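Local coordinates for angiopoietin-related protein 6 (PDB 6Y43) that is a secreted angiopoietin-like factor whose calcium-binding, fibrinogen-like globe probably recognises partner molecules outside cells, at residues G82-P85 with V86-T90; Q66-K69 with A70-R74; V183-G187 with G188-S192. One frame throughout, in Å; residues are numbered along the deposited sequence.

Along the chain the order is contact 2, contact 1, contact 3, all within the fibrinogen-like globe. Contacts 1 and 2 are neighbours, their centres about 11 Å apart: helix 65-70 runs out into strand 72-73, strand 79-80 pairs with it, and helix 83-90 begins against the end of helix 65-70, with Leu83 N 2.9 Å from Tyr68 O, a probable hydrogen bond. These two contacts thus join two helices through the 72-73/79-80 edge of the sheet. Contact 3, centred about 30 Å from contact 1 and about 23 Å from contact 2, lies across the chain's centre from contact 1 and orders a surface loop between helix 162-166 and strand 212-219.

Contact 1. Residues G82-P85 with V86-T90; sequences GLEP and VYQLT
Val86 N bonds to Gly82 O at 2.9 Å, and the matching bonds Tyr87 N to Leu83 O, Gln88 N to Glu84 O and Leu89 N to Pro85 O wind helix 83-90 from its N-cap, Gly82. Pro85 sits in the first turn, where the N-H it lacks costs the helix no bond. One turn apart, Gln88 NE2 donates to Glu84 OE2 at 2.8 Å, meeting the anti side of that oxygen out of the carboxylate plane. With CG opposite the backbone N (chi1 -178°), a bend at chi2 (60°) swings the carboxylate toward Gln88. Tyr87 runs alongside Glu84, pointing the same way, ring and carboxylate planes 43° apart; Glu84 OE2 lies 3.8 Å from Tyr87 CD2, at the ring edge, while Glu84 OE1 bonds to Tyr125 OH. An alanine in place of Glu84 is likely to leave both the Gln88 amide and the Tyr125 hydroxyl without this acceptor. Thr90 N and Thr90 OG1 grip Val86 O from opposite faces of its plane, each at 2.9 Å. Val86 and Thr90 pack on Phe116 in strand 108-118, and Gln88 and Leu89 touch Val30 in strand 24-30, so the helix bridges two strands of the sheet.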
loop_
_atom_site.group_PDB
_atom_site.type_symbol
_atom_site.label_atom_id
_atom_site.label_comp_id
_atom_site.label_asym_id
_atom_site.label_seq_id
_atom_site.Cartn_x
_atom_site.Cartn_y
_atom_site.Cartn_z
ATOM N N GLY A 82 -4.148 4.488 -5.896
ATOM C CA GLY A 82 -4.099 5.922 -6.134
ATOM C C GLY A 82 -4.272 6.734 -4.869
ATOM O O GLY A 82 -5.115 6.425 -4.022
ATOM N N LEU A 83 -3.482 7.805 -4.754
ATOM C CA LEU A 83 -3.587 8.665 -3.590
ATOM C C LEU A 83 -4.981 9.264 -3.455
ATOM O O LEU A 83 -5.508 9.378 -2.340
ATOM C CB LEU A 83 -2.546 9.766 -3.680
ATOM C CG LEU A 83 -1.098 9.273 -3.589
ATOM C CD1 LEU A 83 -0.171 10.322 -4.203
ATOM C CD2 LEU A 83 -0.676 8.931 -2.176
ATOM N N GLU A 84 -5.588 9.686 -4.572
ATOM C CA GLU A 84 -6.902 10.317 -4.454
ATOM C C GLU A 84 -7.944 9.288 -4.044
ATOM O O GLU A 84 -8.674 9.528 -3.067
ATOM C CB GLU A 84 -7.262 11.043 -5.752
ATOM C CG GLU A 84 -8.617 11.776 -5.684
ATOM C CD GLU A 84 -8.674 12.853 -4.586
ATOM O OE1 GLU A 84 -7.601 13.304 -4.107
ATOM O OE2 GLU A 84 -9.803 13.253 -4.206
ATOM N N PRO A 85 -8.064 8.133 -4.705
ATOM C CA PRO A 85 -8.999 7.113 -4.196
ATOM C C PRO A 85 -8.752 6.746 -2.733
ATOM O O PRO A 85 -9.696 6.621 -1.938
ATOM C CB PRO A 85 -8.758 5.926 -5.144
ATOM C CG PRO A 85 -8.194 6.531 -6.389
ATOM C CD PRO A 85 -7.373 7.714 -5.933
ATOM N N VAL A 86 -7.496 6.602 -2.329
ATOM C CA VAL A 86 -7.239 6.215 -0.941
ATOM C C VAL A 86 -7.613 7.349 0.012
ATOM O O VAL A 86 -8.142 7.115 1.109
ATOM C CB VAL A 86 -5.770 5.783 -0.757
ATOM C CG1 VAL A 86 -5.473 5.570 0.730
ATOM C CG2 VAL A 86 -5.472 4.538 -1.561
ATOM N N TYR A 87 -7.327 8.593 -0.381
ATOM C CA TYR A 87 -7.799 9.742 0.379
ATOM C C TYR A 87 -9.315 9.691 0.550
ATOM O O TYR A 87 -9.837 9.857 1.659
ATOM C CB TYR A 87 -7.382 11.044 -0.319
ATOM C CG TYR A 87 -8.125 12.234 0.239
ATOM C CD1 TYR A 87 -7.847 12.701 1.518
ATOM C CD2 TYR A 87 -9.123 12.865 -0.496
ATOM C CE1 TYR A 87 -8.545 13.756 2.049
ATOM C CE2 TYR A 87 -9.830 13.929 0.036
ATOM C CZ TYR A 87 -9.528 14.369 1.308
ATOM O OH TYR A 87 -10.212 15.430 1.857
ATOM N N GLN A 88 -10.039 9.459 -0.546
ATOM C CA GLN A 88 -11.493 9.407 -0.464
ATOM C C GLN A 88 -11.958 8.316 0.489
ATOM O O GLN A 88 -12.875 8.531 1.295
ATOM C CB GLN A 88 -12.072 9.185 -1.860
ATOM C CG GLN A 88 -11.814 10.326 -2.823
ATOM C CD GLN A 88 -12.589 11.550 -2.458
ATOM O OE1 GLN A 88 -13.759 11.459 -2.077
ATOM N NE2 GLN A 88 -11.950 12.719 -2.566
ATOM N N LEU A 89 -11.336 7.144 0.421
ATOM C CA LEU A 89 -11.729 6.044 1.289
ATOM C C LEU A 89 -11.417 6.338 2.749
ATOM O O LEU A 89 -12.209 6.006 3.632
ATOM C CB LEU A 89 -11.021 4.760 0.869
ATOM C CG LEU A 89 -11.527 4.110 -0.405
ATOM C CD1 LEU A 89 -10.585 2.971 -0.757
ATOM C CD2 LEU A 89 -12.954 3.635 -0.195
ATOM N N THR A 90 -10.263 6.935 3.036
ATOM C CA THR A 90 -9.841 7.069 4.422
ATOM C C THR A 90 -10.287 8.388 5.031
ATOM O O THR A 90 -9.960 8.659 6.190
ATOM C CB THR A 90 -8.317 6.926 4.534
ATOM O OG1 THR A 90 -7.659 7.973 3.816
ATOM C CG2 THR A 90 -7.883 5.594 3.983
#

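Contact 2. Residues Q66-K69 with A70-R74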
loop_
_atom_site.group_PDB
_atom_site.type_symbol
_atom_site.label_atom_id
_atom_site.label_comp_id
_atom_site.label_asym_id
_atom_site.label_seq_id
_atom_site.Cartn_x
_atom_site.Cartn_y
_atom_site.Cartn_z
ATOM N N GLN A 66 0.900 12.283 -11.502
ATOM C CA GLN A 66 -0.481 12.069 -11.924
ATOM C C GLN A 66 -0.876 10.596 -11.812
ATOM O O GLN A 66 -2.021 10.273 -11.470
ATOM C CB GLN A 66 -0.670 12.564 -13.355
ATOM C CG GLN A 66 -2.089 12.379 -13.907
ATOM C CD GLN A 66 -3.161 13.014 -13.028
ATOM O OE1 GLN A 66 -2.975 14.104 -12.490
ATOM N NE2 GLN A 66 -4.285 12.329 -12.881
ATOM N N HIS A 67 0.039 9.689 -12.160
ATOM C CA HIS A 67 -0.277 8.263 -12.042
ATOM C C HIS A 67 -0.360 7.845 -10.578
ATOM O O HIS A 67 -1.256 7.086 -10.201
ATOM C CB HIS A 67 0.748 7.426 -12.810
ATOM C CG HIS A 67 0.519 7.429 -14.294
ATOM N ND1 HIS A 67 1.448 7.908 -15.191
ATOM C CD2 HIS A 67 -0.555 7.066 -15.028
ATOM C CE1 HIS A 67 0.963 7.820 -16.418
ATOM N NE2 HIS A 67 -0.252 7.311 -16.347
ATOM N N TYR A 68 0.533 8.352 -9.724
ATOM C CA TYR A 68 0.404 8.063 -8.299
ATOM C C TYR A 68 -0.892 8.628 -7.729
ATOM O O TYR A 68 -1.473 8.038 -6.807
ATOM C CB TYR A 68 1.632 8.601 -7.523
ATOM C CG TYR A 68 2.686 7.533 -7.416
ATOM C CD1 TYR A 68 2.539 6.484 -6.508
ATOM C CD2 TYR A 68 3.771 7.502 -8.270
ATOM C CE1 TYR A 68 3.451 5.448 -6.439
ATOM C CE2 TYR A 68 4.698 6.474 -8.201
ATOM C CZ TYR A 68 4.524 5.435 -7.294
ATOM O OH TYR A 68 5.418 4.401 -7.217
ATOM N N LYS A 69 -1.359 9.769 -8.249
ATOM C CA LYS A 69 -2.618 10.325 -7.758
ATOM C C LYS A 69 -3.814 9.489 -8.215
ATOM O O LYS A 69 -4.711 9.181 -7.420
ATOM C CB LYS A 69 -2.777 11.781 -8.224
ATOM C CG LYS A 69 -4.095 12.420 -7.809
ATOM C CD LYS A 69 -4.179 13.876 -8.246
ATOM C CE LYS A 69 -5.591 14.418 -8.040
ATOM N NZ LYS A 69 -5.765 15.714 -8.749
ATOM N N ALA A 70 -3.845 9.117 -9.489
ATOM C CA ALA A 70 -5.029 8.489 -10.053
ATOM C C ALA A 70 -5.083 6.982 -9.859
ATOM O O ALA A 70 -6.183 6.420 -9.896
ATOM C CB ALA A 70 -5.120 8.797 -11.552
ATOM N N GLY A 71 -3.946 6.334 -9.657
ATOM C CA GLY A 71 -3.829 4.892 -9.617
ATOM C C GLY A 71 -3.225 4.366 -10.900
ATOM O O GLY A 71 -3.333 4.979 -11.970
ATOM N N PHE A 72 -2.514 3.249 -10.789
ATOM C CA PHE A 72 -1.968 2.579 -11.962
ATOM C C PHE A 72 -1.885 1.082 -11.707
ATOM O O PHE A 72 -2.021 0.615 -10.576
ATOM C CB PHE A 72 -0.596 3.141 -12.366
ATOM C CG PHE A 72 0.450 3.103 -11.284
ATOM C CD1 PHE A 72 1.274 2.010 -11.109
ATOM C CD2 PHE A 72 0.642 4.204 -10.468
ATOM C CE1 PHE A 72 2.228 1.999 -10.124
ATOM C CE2 PHE A 72 1.594 4.195 -9.482
ATOM C CZ PHE A 72 2.399 3.091 -9.318
ATOM N N GLY A 73 -1.664 0.324 -12.785
ATOM C CA GLY A 73 -1.662 -1.118 -12.683
ATOM C C GLY A 73 -3.075 -1.662 -12.790
ATOM O O GLY A 73 -4.028 -0.939 -13.102
ATOM N N ARG A 74 -3.217 -2.961 -12.532
ATOM C CA ARG A 74 -4.538 -3.573 -12.648
ATOM C C ARG A 74 -4.781 -4.473 -11.451
ATOM O O ARG A 74 -3.844 -5.064 -10.891
ATOM C CB ARG A 74 -4.742 -4.363 -13.948
ATOM C CG ARG A 74 -4.735 -3.481 -15.193
ATOM C CD ARG A 74 -5.882 -2.469 -15.360
ATOM N NE ARG A 74 -5.615 -1.753 -16.606
ATOM C CZ ARG A 74 -5.103 -0.529 -16.686
ATOM N NH1 ARG A 74 -4.879 0.178 -15.580
ATOM N NH2 ARG A 74 -4.886 0.010 -17.898
#
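Two backbone bonds finish helix 65-70: Ala70 N to Gln66 O at 2.9 Å and Gly71 N to His67 O at 2.8 Å. Gly71 then leaves the helix with phi at 104°, a backbone setting where a CB would jam against the carbonyl before it, and the chain straightens into strand 72-73. The aromatic part is a T-shaped pair. Phe72 brings its edge to the face of Tyr68, centroids 5.0 Å apart and planes at 84°, with Phe72 CE2 standing 3.7 Å above the middle of the tyrosine ring. A chi1 of 56° sets the phenyl between its own backbone N and carbonyl carbon, turning it back toward Tyr68. Phe72 CD2 lies 3.5 Å from His67 O, in the plane of the phenyl. The polar ends look elsewhere: Tyr68 OH bonds to Phe61 O and Gly169 N, and Lys69 NZ forms a salt bridge with Glu121. Trp80 adds a second T-shaped partner for Tyr68, and Phe61 one for Phe72. Chemically, then, the helix exit is packed against an aromatic cluster, with the tyrosine hydroxyl pinned by two bonds; His67 O accepts from Gly71 N and also faces the ring edge of Phe72, which is probably weakly attractive.

Contact 3. Residues V183-G187 with G188-S192; sequences VWHHG and GHYRS
His185 and Tyr190 stack almost flat on each other, five residues apart in a loop with no helix or strand, and no hydrogen bond joins 183-187 to 188-192. The offset stack has centroids 3.8 Å apart and planes only 9° from parallel. Tyr190 CG lies 3.4 Å above the middle of the imidazole, while His185 NE2 sits toward the rim of the tyrosine ring, 3.4 Å from Tyr190 CD2. Tyr190 CB also reaches over the imidazole, 3.7 Å from its centroid, as a CH-pi contact. The fit depends on Tyr190, whose chi1 of 59° tucks the ring over its own backbone and brings the phenol across the turn toward His185. The other face of the imidazole carries Val183 CG1, 3.4 Å above the plane and off toward the rim, so the ring is sandwiched between a methyl and an aromatic face.

Its rotation is fixed as well: His185 NE2 bonds to Asp196 OD1, a neighbour that would probably stabilise a proton on that nitrogen, and Ser192 OG holds OD2 of the same carboxylate. The Tyr190 hydroxyl has weak bonds to the backbone N of Asp196 and Gly197. Between the stacked residues, Gly187 is fully extended and Gly188 turns the chain with phi near -71°, bringing the CA atoms of His185 and Tyr190 to 6.7 Å.

All this belongs to the long loop between helix 162-166 and strand 212-219; the centre of the contact is about 20 Å from the centre of the chain. Ser209 ties it down just before that strand, through OG to His185 N and a backbone bond with Gly188, and Trp184 NE1 bonds to Arg211 O beside it.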
loop_
_atom_site.group_PDB
_atom_site.type_symbol
_atom_site.label_atom_id
_atom_site.label_comp_id
_atom_site.label_asym_id
_atom_site.label_seq_id
_atom_site.Cartn_x
_atom_site.Cartn_y
_atom_site.Cartn_z
ATOM N N VAL A 183 12.022 -0.646 -6.500
ATOM C CA VAL A 183 12.332 -1.561 -7.587
ATOM C C VAL A 183 12.110 -2.992 -7.116
ATOM O O VAL A 183 12.758 -3.439 -6.169
ATOM C CB VAL A 183 13.780 -1.381 -8.052
ATOM C CG1 VAL A 183 14.048 -2.326 -9.222
ATOM C CG2 VAL A 183 14.069 0.052 -8.410
ATOM N N TRP A 184 11.207 -3.713 -7.781
ATOM C CA TRP A 184 11.034 -5.148 -7.539
ATOM C C TRP A 184 12.144 -5.891 -8.274
ATOM O O TRP A 184 12.171 -5.929 -9.509
ATOM C CB TRP A 184 9.655 -5.617 -7.997
ATOM C CG TRP A 184 9.328 -7.048 -7.605
ATOM C CD1 TRP A 184 8.741 -7.468 -6.450
ATOM C CD2 TRP A 184 9.594 -8.223 -8.367
ATOM N NE1 TRP A 184 8.617 -8.834 -6.448
ATOM C CE2 TRP A 184 9.141 -9.328 -7.610
ATOM C CE3 TRP A 184 10.175 -8.452 -9.612
ATOM C CZ2 TRP A 184 9.224 -10.652 -8.077
ATOM C CZ3 TRP A 184 10.273 -9.761 -10.068
ATOM C CH2 TRP A 184 9.814 -10.841 -9.298
ATOM N N HIS A 185 13.088 -6.441 -7.532
ATOM C CA HIS A 185 14.136 -7.229 -8.164
ATOM C C HIS A 185 13.713 -8.695 -8.238
ATOM O O HIS A 185 12.833 -9.145 -7.513
ATOM C CB HIS A 185 15.439 -7.057 -7.404
ATOM C CG HIS A 185 15.954 -5.651 -7.405
ATOM N ND1 HIS A 185 16.822 -5.186 -8.365
ATOM C CD2 HIS A 185 15.711 -4.604 -6.580
ATOM C CE1 HIS A 185 17.104 -3.918 -8.127
ATOM N NE2 HIS A 185 16.455 -3.545 -7.041
ATOM N N HIS A 186 14.326 -9.435 -9.164
ATOM C CA HIS A 186 13.949 -10.829 -9.390
ATOM C C HIS A 186 14.625 -11.800 -8.406
ATOM O O HIS A 186 14.695 -13.008 -8.666
ATOM C CB HIS A 186 14.253 -11.211 -10.841
ATOM C CG HIS A 186 13.368 -10.525 -11.840
ATOM N ND1 HIS A 186 12.227 -11.109 -12.349
ATOM C CD2 HIS A 186 13.448 -9.299 -12.414
ATOM C CE1 HIS A 186 11.647 -10.277 -13.198
ATOM N NE2 HIS A 186 12.369 -9.173 -13.258
ATOM N N GLY A 187 15.064 -11.285 -7.272
ATOM C CA GLY A 187 15.650 -12.060 -6.195
ATOM C C GLY A 187 15.849 -11.110 -5.037
ATOM O O GLY A 187 15.691 -9.896 -5.176
ATOM N N GLY A 188 16.152 -11.682 -3.875
ATOM C CA GLY A 188 16.281 -10.861 -2.688
ATOM C C GLY A 188 17.530 -10.000 -2.713
ATOM O O GLY A 188 17.526 -8.903 -2.136
ATOM N N HIS A 189 18.618 -10.491 -3.355
ATOM C CA HIS A 189 19.864 -9.746 -3.508
ATOM C C HIS A 189 20.018 -9.250 -4.921
ATOM O O HIS A 189 19.605 -9.906 -5.883
ATOM C CB HIS A 189 21.045 -10.601 -3.179
ATOM C CG HIS A 189 20.954 -11.169 -1.826
ATOM N ND1 HIS A 189 20.791 -12.516 -1.635
ATOM C CD2 HIS A 189 20.796 -10.575 -0.619
ATOM C CE1 HIS A 189 20.666 -12.730 -0.338
ATOM N NE2 HIS A 189 20.745 -11.577 0.304
ATOM N N TYR A 190 20.540 -8.038 -5.026
ATOM C CA TYR A 190 20.599 -7.390 -6.309
ATOM C C TYR A 190 21.822 -6.495 -6.317
ATOM O O TYR A 190 22.440 -6.237 -5.281
ATOM C CB TYR A 190 19.316 -6.612 -6.582
ATOM C CG TYR A 190 19.028 -5.553 -5.539
ATOM C CD1 TYR A 190 18.331 -5.851 -4.365
ATOM C CD2 TYR A 190 19.464 -4.252 -5.729
ATOM C CE1 TYR A 190 18.070 -4.864 -3.431
ATOM C CE2 TYR A 190 19.218 -3.266 -4.794
ATOM C CZ TYR A 190 18.515 -3.576 -3.652
ATOM O OH TYR A 190 18.256 -2.583 -2.734
ATOM N N ARG A 191 22.188 -6.074 -7.512
ATOM C CA ARG A 191 23.314 -5.192 -7.733
ATOM C C ARG A 191 22.743 -3.814 -8.005
ATOM O O ARG A 191 22.012 -3.627 -8.978
ATOM C CB ARG A 191 24.154 -5.685 -8.906
ATOM C CG ARG A 191 24.998 -6.904 -8.556
ATOM N N SER A 192 23.023 -2.880 -7.120
ATOM C CA SER A 192 22.650 -1.505 -7.373
ATOM C C SER A 192 23.543 -0.637 -6.520
ATOM O O SER A 192 24.054 -1.070 -5.489
ATOM C CB SER A 192 21.181 -1.210 -7.049
ATOM O OG SER A 192 20.938 0.199 -7.076
#